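Local coordinates for protein Adp-ribosyltransferase (PDB 1OJQ) that transfers single ADP-ribose units from NAD(+) to proteins, the targets probably being Rho GTPases as for other C3-type exoenzymes, at residues W15-I20 and A164-S169; V81-L86 and L156-G161; Y136-L141 and Q178-L183. One frame throughout, in Å; residues are numbered along the deposited sequence.

Overall arrangement
Contact 3 is joined to both of the others, its centre about 9 Å from that of contact 2 and about 10 Å from that of contact 1; the centres of contacts 1 and 2 are about 13 Å apart. Toward contact 2, Tyr84 N lies 2.7 Å from Gln140 O, a probable backbone hydrogen bond. Toward contact 1, Ala165 O and Leu182 N, 2.7 Å apart, probably bond strand 165-166 to strand 180-183. Contacts 1 and 2 meet where Trp15 CH2 packs 3.6 Å from Val81 CG1. The NAD(+) site, empty here, takes Arg85 and Leu86 from contact 2 and Gln140 and Glu180 from contact 3; contact 1 comes close, the Tyr166 and Glu180 side chains being about 6 Å apart at their nearest atoms.

Contact 1: W15-I20 and A164-S169; sequences WGNSLI and AAYIDS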
loop_
_atom_site.group_PDB
_atom_site.type_symbol
_atom_site.label_atom_id
_atom_site.label_comp_id
_atom_site.label_asym_id
_atom_site.label_seq_id
_atom_site.Cartn_x
_atom_site.Cartn_y
_atom_site.Cartn_z
ATOM N N TRP A 15 10.117 13.090 8.176
ATOM C CA TRP A 15 10.192 12.942 6.717
ATOM C C TRP A 15 8.816 13.156 6.107
ATOM O O TRP A 15 8.667 13.947 5.179
ATOM C CB TRP A 15 10.741 11.575 6.321
ATOM C CG TRP A 15 11.021 11.334 4.869
ATOM C CD1 TRP A 15 12.179 11.612 4.197
ATOM C CD2 TRP A 15 10.141 10.760 3.893
ATOM N NE1 TRP A 15 12.082 11.257 2.871
ATOM C CE2 TRP A 15 10.829 10.728 2.666
ATOM C CE3 TRP A 15 8.831 10.274 3.951
ATOM C CZ2 TRP A 15 10.248 10.223 1.505
ATOM C CZ3 TRP A 15 8.237 9.773 2.815
ATOM C CH2 TRP A 15 8.963 9.759 1.617
ATOM N N GLY A 16 7.819 12.449 6.645
ATOM C CA GLY A 16 6.471 12.622 6.137
ATOM C C GLY A 16 5.968 14.051 6.184
ATOM O O GLY A 16 5.335 14.472 5.197
ATOM N N ASN A 17 6.185 14.785 7.266
ATOM C CA ASN A 17 5.730 16.174 7.363
ATOM C C ASN A 17 6.318 17.042 6.256
ATOM O O ASN A 17 5.746 18.078 5.889
ATOM C CB ASN A 17 6.127 16.740 8.729
ATOM C CG ASN A 17 5.206 16.297 9.845
ATOM O OD1 ASN A 17 5.524 16.389 11.033
ATOM N ND2 ASN A 17 4.034 15.804 9.461
ATOM N N SER A 18 7.473 16.628 5.728
ATOM C CA SER A 18 8.070 17.429 4.643
ATOM C C SER A 18 7.224 17.270 3.388
ATOM O O SER A 18 7.104 18.209 2.598
ATOM C CB SER A 18 9.541 17.082 4.396
ATOM O OG SER A 18 9.680 15.857 3.678
ATOM N N LEU A 19 6.611 16.090 3.200
ATOM C CA LEU A 19 5.706 16.009 2.048
ATOM C C LEU A 19 4.471 16.870 2.284
ATOM O O LEU A 19 3.966 17.523 1.360
ATOM C CB LEU A 19 5.258 14.567 1.768
ATOM C CG LEU A 19 6.247 13.711 0.965
ATOM C CD1 LEU A 19 7.451 13.437 1.846
ATOM C CD2 LEU A 19 5.587 12.429 0.479
ATOM N N ILE A 20 3.979 16.861 3.524
ATOM C CA ILE A 20 2.739 17.607 3.774
ATOM C C ILE A 20 3.000 19.088 3.531
ATOM O O ILE A 20 2.214 19.776 2.887
ATOM C CB ILE A 20 2.208 17.360 5.193
ATOM C CG1 ILE A 20 1.660 15.935 5.367
ATOM C CG2 ILE A 20 1.206 18.440 5.566
ATOM C CD1 ILE A 20 1.264 15.572 6.788
ATOM N N ALA A 164 2.856 10.833 -4.124
ATOM C CA ALA A 164 2.539 10.137 -2.868
ATOM C C ALA A 164 2.085 11.144 -1.812
ATOM O O ALA A 164 2.676 12.224 -1.730
ATOM C CB ALA A 164 3.756 9.376 -2.374
ATOM N N ALA A 165 1.073 10.825 -1.034
ATOM C CA ALA A 165 0.622 11.734 0.020
ATOM C C ALA A 165 0.958 11.146 1.392
ATOM O O ALA A 165 0.576 10.016 1.683
ATOM C CB ALA A 165 -0.883 11.980 0.014
ATOM N N TYR A 166 1.658 11.921 2.216
ATOM C CA TYR A 166 1.812 11.455 3.595
ATOM C C TYR A 166 0.649 12.014 4.403
ATOM O O TYR A 166 0.500 13.237 4.379
ATOM C CB TYR A 166 3.117 11.914 4.222
ATOM C CG TYR A 166 3.308 11.582 5.689
ATOM C CD1 TYR A 166 3.698 10.302 6.090
ATOM C CD2 TYR A 166 3.110 12.537 6.681
ATOM C CE1 TYR A 166 3.874 10.023 7.439
ATOM C CE2 TYR A 166 3.299 12.260 8.025
ATOM C CZ TYR A 166 3.682 10.985 8.408
ATOM O OH TYR A 166 3.866 10.677 9.737
ATOM N N ILE A 167 -0.091 11.126 5.066
ATOM C CA ILE A 167 -1.315 11.623 5.662
ATOM C C ILE A 167 -1.399 11.412 7.160
ATOM O O ILE A 167 -2.508 11.521 7.702
ATOM C CB ILE A 167 -2.523 10.968 4.947
ATOM C CG1 ILE A 167 -2.660 9.471 5.214
ATOM C CG2 ILE A 167 -2.464 11.256 3.444
ATOM C CD1 ILE A 167 -3.935 8.891 4.610
ATOM N N ASP A 168 -0.303 11.140 7.860
ATOM C CA ASP A 168 -0.424 10.898 9.292
ATOM C C ASP A 168 -0.354 12.211 10.077
ATOM O O ASP A 168 0.647 12.505 10.722
ATOM C CB ASP A 168 0.654 9.920 9.769
ATOM C CG ASP A 168 0.284 9.277 11.086
ATOM O OD1 ASP A 168 -0.828 9.538 11.599
ATOM O OD2 ASP A 168 1.086 8.483 11.630
ATOM N N SER A 169 -1.455 12.944 10.009
ATOM C CA SER A 169 -1.720 14.156 10.784
ATOM C C SER A 169 -3.163 14.079 11.249
ATOM O O SER A 169 -3.990 13.416 10.600
ATOM C CB SER A 169 -1.432 15.386 9.929
ATOM O OG SER A 169 -1.500 16.581 10.685
HETATM O O HOH W 1 1.809 15.135 11.017
#
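Gly16, on helix 9-23, passes over Tyr166 of the short edge strand 165-166 with 5.4 Å between the two CA atoms, the nearest such pair in the contact. Glycine suits the place because, having no side chain, it lets the helix backbone come down onto the ring. Gly16 CA sits over the middle of the Tyr166 ring, 3.4 Å from the centroid and 14° off the normal, in a CH-pi contact. The ring is brought under the helix by its first torsion, with CG anti to the backbone N (chi1 175°), while Asp168 N lies over its other face, toward the rim. The CG1-CD1 branch of Ile20 reaches along the ring edge: CD1 is 3.6 Å from Tyr166 CD2, and CG1 is 3.1 Å from Tyr166 O, a tight contact. Leu19 closes the apolar side, with CB 4.2 Å from Tyr166 CB and CD2 leaning on the carbonyl oxygen of Ala164. At the border the chemistry turns polar. The Asn17 amide, nearly perpendicular to the ring (82° between planes), gives an N-H of ND2 to a water 2.8 Å away, and that water donates to Asp168 O at 2.9 Å, so a single molecule bridges helix and loop. The whole is a helix-on-sheet packing in which a glycine-aromatic CH-pi contact seats helix 9-23 on the edge strand of the three-stranded antiparallel sheet.

Contact 2: V81-L86 and L156-G161; sequences VYVYRL and LELPKG
Val81 and Leu158 exchange two backbone hydrogen bonds, Val81 N to Leu158 O at 3.0 Å and Leu158 N to Val81 O at 2.7 Å. Two residues on, Val83 and Leu156 do the same, with Val83 N to Leu156 O at 2.9 Å and Leu156 N to Val83 O at 2.8 Å. Between these hydrogen-bonded pairs stands the non-hydrogen-bonded pair Tyr82 and Glu157, where Tyr82 CA makes a CA-H...O contact of 3.3 Å to Leu156 O. The strands are antiparallel but twisted, their directions 141° apart.

Val81, Val83, Leu156 and Leu158 share the buried face. Leu158 CD1 reaches Val83 CG1 at 3.9 Å, the two side chains crossing at about a right angle; it also touches Val81 CG1, the Leu158 and Val81 side chains lying side by side and pointing the same way. Beta-branched valines suit an extended backbone, and the Leu158 methyls reach across to the valine methyls of the neighbouring strand. On the partly exposed face, Tyr82 has CG beside its own backbone N (chi1 -81°), which turns the ring toward the partner strand. Its CE2 rests 3.5 Å from Glu157 CB, and Glu157 CG lies over the rim of one ring face, so the methylene part of the glutamate is used for packing.

Further out, Leu156 and Leu158 pack on strand 203-209, the next in the five-stranded sheet, while Lys155 makes a cation-pi contact with Tyr82. Beyond the pairs, Arg85 is bonded through its backbone to Leu154, and Leu86 O accepts from Arg150, another NAD(+)-binding residue.

The four bonds hold the start of the strand that goes on to Arg85 and Leu86; being backbone bonds, they do not depend on which side chains are present, and one face can be apolar while the other combines aromatic, acidic and basic groups.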
loop_
_atom_site.group_PDB
_atom_site.type_symbol
_atom_site.label_atom_id
_atom_site.label_comp_id
_atom_site.label_asym_id
_atom_site.label_seq_id
_atom_site.Cartn_x
_atom_site.Cartn_y
_atom_site.Cartn_z
ATOM N N VAL A 81 11.947 5.630 -1.417
ATOM C CA VAL A 81 11.649 5.195 -0.046
ATOM C C VAL A 81 10.882 3.878 -0.046
ATOM O O VAL A 81 10.139 3.658 -1.012
ATOM C CB VAL A 81 10.804 6.267 0.692
ATOM C CG1 VAL A 81 9.525 6.583 -0.080
ATOM C CG2 VAL A 81 10.458 5.854 2.116
ATOM N N TYR A 82 11.046 3.037 0.981
ATOM C CA TYR A 82 10.160 1.878 1.099
ATOM C C TYR A 82 8.909 2.206 1.913
ATOM O O TYR A 82 8.990 2.854 2.952
ATOM C CB TYR A 82 10.829 0.690 1.804
ATOM C CG TYR A 82 11.719 -0.112 0.870
ATOM C CD1 TYR A 82 13.093 0.050 0.892
ATOM C CD2 TYR A 82 11.146 -1.017 -0.020
ATOM C CE1 TYR A 82 13.889 -0.688 0.030
ATOM C CE2 TYR A 82 11.931 -1.760 -0.886
ATOM C CZ TYR A 82 13.298 -1.576 -0.839
ATOM O OH TYR A 82 14.086 -2.311 -1.695
ATOM N N VAL A 83 7.763 1.730 1.445
ATOM C CA VAL A 83 6.555 1.771 2.279
ATOM C C VAL A 83 6.040 0.333 2.377
ATOM O O VAL A 83 6.441 -0.508 1.556
ATOM C CB VAL A 83 5.468 2.693 1.724
ATOM C CG1 VAL A 83 5.991 4.130 1.788
ATOM C CG2 VAL A 83 5.047 2.361 0.305
ATOM N N TYR A 84 5.160 0.090 3.342
ATOM C CA TYR A 84 4.711 -1.252 3.648
ATOM C C TYR A 84 3.199 -1.375 3.678
ATOM O O TYR A 84 2.478 -0.427 3.986
ATOM C CB TYR A 84 5.265 -1.637 5.028
ATOM C CG TYR A 84 6.781 -1.664 5.016
ATOM C CD1 TYR A 84 7.555 -0.535 5.250
ATOM C CD2 TYR A 84 7.431 -2.865 4.764
ATOM C CE1 TYR A 84 8.944 -0.613 5.230
ATOM C CE2 TYR A 84 8.806 -2.951 4.739
ATOM C CZ TYR A 84 9.556 -1.817 4.980
ATOM O OH TYR A 84 10.924 -1.934 4.933
ATOM N N ARG A 85 2.731 -2.580 3.369
ATOM C CA ARG A 85 1.293 -2.852 3.459
ATOM C C ARG A 85 1.127 -4.230 4.077
ATOM O O ARG A 85 1.639 -5.206 3.500
ATOM C CB ARG A 85 0.653 -2.795 2.084
ATOM C CG ARG A 85 -0.868 -2.746 2.145
ATOM N N LEU A 86 0.458 -4.295 5.213
ATOM C CA LEU A 86 0.311 -5.562 5.944
ATOM C C LEU A 86 -0.974 -6.209 5.429
ATOM O O LEU A 86 -2.011 -5.547 5.347
ATOM C CB LEU A 86 0.309 -5.343 7.442
ATOM C CG LEU A 86 1.616 -4.954 8.135
ATOM C CD1 LEU A 86 1.431 -4.939 9.647
ATOM C CD2 LEU A 86 2.757 -5.900 7.788
ATOM N N LEU A 156 7.307 -2.128 -0.552
ATOM C CA LEU A 156 7.290 -1.462 -1.846
ATOM C C LEU A 156 8.317 -0.348 -1.973
ATOM O O LEU A 156 8.250 0.618 -1.210
ATOM C CB LEU A 156 5.905 -0.854 -2.098
ATOM C CG LEU A 156 4.740 -1.839 -2.141
ATOM C CD1 LEU A 156 3.433 -1.057 -2.371
ATOM C CD2 LEU A 156 4.950 -2.893 -3.207
ATOM N N GLU A 157 9.247 -0.474 -2.907
ATOM C CA GLU A 157 10.200 0.612 -3.149
ATOM C C GLU A 157 9.557 1.681 -4.033
ATOM O O GLU A 157 9.210 1.401 -5.179
ATOM C CB GLU A 157 11.461 0.080 -3.834
ATOM C CG GLU A 157 12.612 1.081 -3.847
ATOM C CD GLU A 157 13.683 0.653 -4.842
ATOM O OE1 GLU A 157 14.408 1.503 -5.388
ATOM O OE2 GLU A 157 13.804 -0.558 -5.097
ATOM N N LEU A 158 9.391 2.905 -3.546
ATOM C CA LEU A 158 8.822 3.980 -4.333
ATOM C C LEU A 158 9.945 4.800 -4.968
ATOM O O LEU A 158 10.827 5.228 -4.217
ATOM C CB LEU A 158 8.016 4.950 -3.471
ATOM C CG LEU A 158 6.895 4.354 -2.632
ATOM C CD1 LEU A 158 6.143 5.461 -1.916
ATOM C CD2 LEU A 158 5.973 3.519 -3.518
ATOM N N PRO A 159 9.917 5.016 -6.254
ATOM C CA PRO A 159 10.954 5.861 -6.873
ATOM C C PRO A 159 10.938 7.287 -6.345
ATOM O O PRO A 159 9.899 7.840 -5.975
ATOM C CB PRO A 159 10.539 5.889 -8.346
ATOM C CG PRO A 159 9.683 4.681 -8.554
ATOM C CD PRO A 159 8.965 4.476 -7.250
ATOM N N LYS A 160 12.109 7.917 -6.307
ATOM C CA LYS A 160 12.111 9.338 -5.965
ATOM C C LYS A 160 11.279 10.102 -6.977
ATOM O O LYS A 160 11.300 9.874 -8.193
ATOM C CB LYS A 160 13.562 9.807 -5.920
ATOM C CG LYS A 160 13.717 11.284 -5.645
ATOM C CD LYS A 160 15.178 11.733 -5.671
ATOM C CE LYS A 160 15.188 13.238 -5.338
ATOM N NZ LYS A 160 16.575 13.632 -4.957
ATOM N N GLY A 161 10.510 11.051 -6.466
ATOM C CA GLY A 161 9.731 11.914 -7.335
ATOM C C GLY A 161 8.406 11.343 -7.790
ATOM O O GLY A 161 7.738 11.947 -8.640
#

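Contact 3: Y136-L141 and Q178-L183; sequences YSSTQL and QQEVLL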
loop_
_atom_site.group_PDB
_atom_site.type_symbol
_atom_site.label_atom_id
_atom_site.label_comp_id
_atom_site.label_asym_id
_atom_site.label_seq_id
_atom_site.Cartn_x
_atom_site.Cartn_y
_atom_site.Cartn_z
ATOM N N TYR A 136 -7.162 3.151 -4.876
ATOM C CA TYR A 136 -5.998 3.794 -4.262
ATOM C C TYR A 136 -5.221 2.767 -3.448
ATOM O O TYR A 136 -5.761 1.708 -3.127
ATOM C CB TYR A 136 -6.427 4.979 -3.374
ATOM C CG TYR A 136 -7.058 6.059 -4.248
ATOM C CD1 TYR A 136 -6.320 7.074 -4.834
ATOM C CD2 TYR A 136 -8.437 6.030 -4.459
ATOM C CE1 TYR A 136 -6.929 8.054 -5.629
ATOM C CE2 TYR A 136 -9.045 6.984 -5.251
ATOM C CZ TYR A 136 -8.295 7.985 -5.831
ATOM O OH TYR A 136 -8.946 8.917 -6.606
ATOM N N SER A 137 -3.958 3.040 -3.102
ATOM C CA SER A 137 -3.211 2.070 -2.298
ATOM C C SER A 137 -2.787 2.707 -0.978
ATOM O O SER A 137 -2.094 3.742 -0.967
ATOM C CB SER A 137 -1.962 1.612 -3.039
ATOM O OG SER A 137 -2.279 0.871 -4.209
ATOM N N SER A 138 -3.200 2.092 0.114
ATOM C CA SER A 138 -2.848 2.577 1.445
ATOM C C SER A 138 -1.624 1.827 1.952
ATOM O O SER A 138 -1.667 0.605 1.972
ATOM C CB SER A 138 -4.018 2.381 2.412
ATOM O OG SER A 138 -5.157 3.078 1.905
ATOM N N THR A 139 -0.577 2.526 2.344
ATOM C CA THR A 139 0.689 1.932 2.741
ATOM C C THR A 139 1.183 2.667 3.975
ATOM O O THR A 139 0.527 3.642 4.363
ATOM C CB THR A 139 1.769 2.042 1.642
ATOM O OG1 THR A 139 2.194 3.419 1.522
ATOM C CG2 THR A 139 1.213 1.633 0.283
ATOM N N GLN A 140 2.285 2.226 4.569
ATOM C CA GLN A 140 2.828 2.940 5.722
ATOM C C GLN A 140 4.352 2.979 5.675
ATOM O O GLN A 140 5.039 2.083 5.168
ATOM C CB GLN A 140 2.327 2.358 7.043
ATOM C CG GLN A 140 2.550 0.910 7.352
ATOM C CD GLN A 140 1.814 0.388 8.575
ATOM O OE1 GLN A 140 1.342 1.122 9.451
ATOM N NE2 GLN A 140 1.714 -0.935 8.672
ATOM N N LEU A 141 4.889 4.062 6.251
ATOM C CA LEU A 141 6.351 4.190 6.298
ATOM C C LEU A 141 7.004 3.263 7.309
ATOM O O LEU A 141 8.143 2.829 7.127
ATOM C CB LEU A 141 6.783 5.614 6.683
ATOM C CG LEU A 141 6.796 6.686 5.605
ATOM C CD1 LEU A 141 7.129 8.037 6.250
ATOM C CD2 LEU A 141 7.761 6.356 4.469
ATOM N N GLN A 178 -0.616 5.428 12.086
ATOM C CA GLN A 178 -0.245 4.393 11.137
ATOM C C GLN A 178 0.885 4.810 10.200
ATOM O O GLN A 178 1.296 3.974 9.385
ATOM C CB GLN A 178 -1.464 3.984 10.284
ATOM C CG GLN A 178 -2.601 3.369 11.088
ATOM C CD GLN A 178 -3.748 3.004 10.156
ATOM O OE1 GLN A 178 -3.753 3.481 9.011
ATOM N NE2 GLN A 178 -4.670 2.183 10.631
ATOM N N GLN A 179 1.355 6.057 10.303
ATOM C CA GLN A 179 2.398 6.527 9.389
ATOM C C GLN A 179 1.973 6.325 7.940
ATOM O O GLN A 179 2.776 5.919 7.103
ATOM C CB GLN A 179 3.714 5.790 9.695
ATOM C CG GLN A 179 4.284 6.194 11.054
ATOM C CD GLN A 179 4.768 7.631 11.112
ATOM O OE1 GLN A 179 4.950 8.143 12.233
ATOM N NE2 GLN A 179 5.015 8.308 10.011
ATOM N N GLU A 180 0.707 6.594 7.639
ATOM C CA GLU A 180 0.164 6.242 6.336
ATOM C C GLU A 180 0.662 7.122 5.203
ATOM O O GLU A 180 0.725 8.337 5.260
ATOM C CB GLU A 180 -1.383 6.269 6.362
ATOM C CG GLU A 180 -1.940 5.783 5.004
ATOM C CD GLU A 180 -3.421 5.476 5.025
ATOM O OE1 GLU A 180 -4.050 5.491 6.108
ATOM O OE2 GLU A 180 -3.976 5.205 3.925
ATOM N N VAL A 181 1.012 6.443 4.107
ATOM C CA VAL A 181 1.295 7.089 2.825
ATOM C C VAL A 181 0.229 6.630 1.838
ATOM O O VAL A 181 0.043 5.407 1.712
ATOM C CB VAL A 181 2.702 6.738 2.312
ATOM C CG1 VAL A 181 2.918 7.173 0.878
ATOM C CG2 VAL A 181 3.715 7.378 3.266
ATOM N N LEU A 182 -0.470 7.539 1.189
ATOM C CA LEU A 182 -1.516 7.180 0.228
ATOM C C LEU A 182 -0.968 7.273 -1.186
ATOM O O LEU A 182 -0.463 8.338 -1.544
ATOM C CB LEU A 182 -2.707 8.113 0.464
ATOM C CG LEU A 182 -4.019 7.721 -0.212
ATOM C CD1 LEU A 182 -4.481 6.351 0.270
ATOM C CD2 LEU A 182 -5.055 8.811 0.026
ATOM N N LEU A 183 -1.032 6.221 -1.989
ATOM C CA LEU A 183 -0.547 6.232 -3.369
ATOM C C LEU A 183 -1.677 6.373 -4.378
ATOM O O LEU A 183 -2.817 5.977 -4.105
ATOM C CB LEU A 183 0.247 4.939 -3.664
ATOM C CG LEU A 183 1.358 4.591 -2.654
ATOM C CD1 LEU A 183 2.017 3.259 -2.998
ATOM C CD2 LEU A 183 2.356 5.734 -2.600
#
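Thr139 holds OG1 between its backbone N and carbonyl carbon (chi1 71°), and this aims the hydroxyl across at Val181 O, to which it donates at 2.9 Å. The same torsion sends CG2 toward Leu183, 3.7 Å from its CD1, so a threonine serves polar and apolar neighbours at once. Glu180 has CG anti to the backbone N (chi1 -175°) and runs on extended, which brings OE2 to 3.2 Å from Ser138 OG, a weak hydrogen bond that is not settled, since the hydroxyl proton has another acceptor within reach.

The backbones form an antiparallel pair. Val181 O is gripped twice, by the Thr139 hydroxyl and by Thr139 N at 3.0 Å, and Val181 N in turn bonds to Thr139 O. Toward one end Leu183 N binds Ser137 O at 2.9 Å, its return bond from Ser137 N being weak.

These strands carry two signatures of C3-type ADP-ribosyltransferases. Ser138-Thr139-Gln140 corresponds to the Ser-Thr-Ser/Gln motif, and Gln178-Gln179-Glu180 to the Gln-X-Glu motif that ends the ADP-ribosylating turn-turn loop; Gln140 and Glu180 both contact NAD(+) in the complex. They face the same side of the sheet as a non-hydrogen-bonded pair, their CA atoms 4.3 Å apart.

Gln179 adopts left-handed backbone angles as the loop enters the strand, and its carbonyl oxygen takes Leu141 N at 2.9 Å. Its side-chain OE1 is held by Thr13 of helix 9-23. Leu141 CG packs 3.9 Å from Val181 CG2 on the apolar side. At the opposite end the Tyr136 ring meets Leu183 O with its edge, in plane, while its hydroxyl is hydrogen-bonded to Asp69 of helix 59-73.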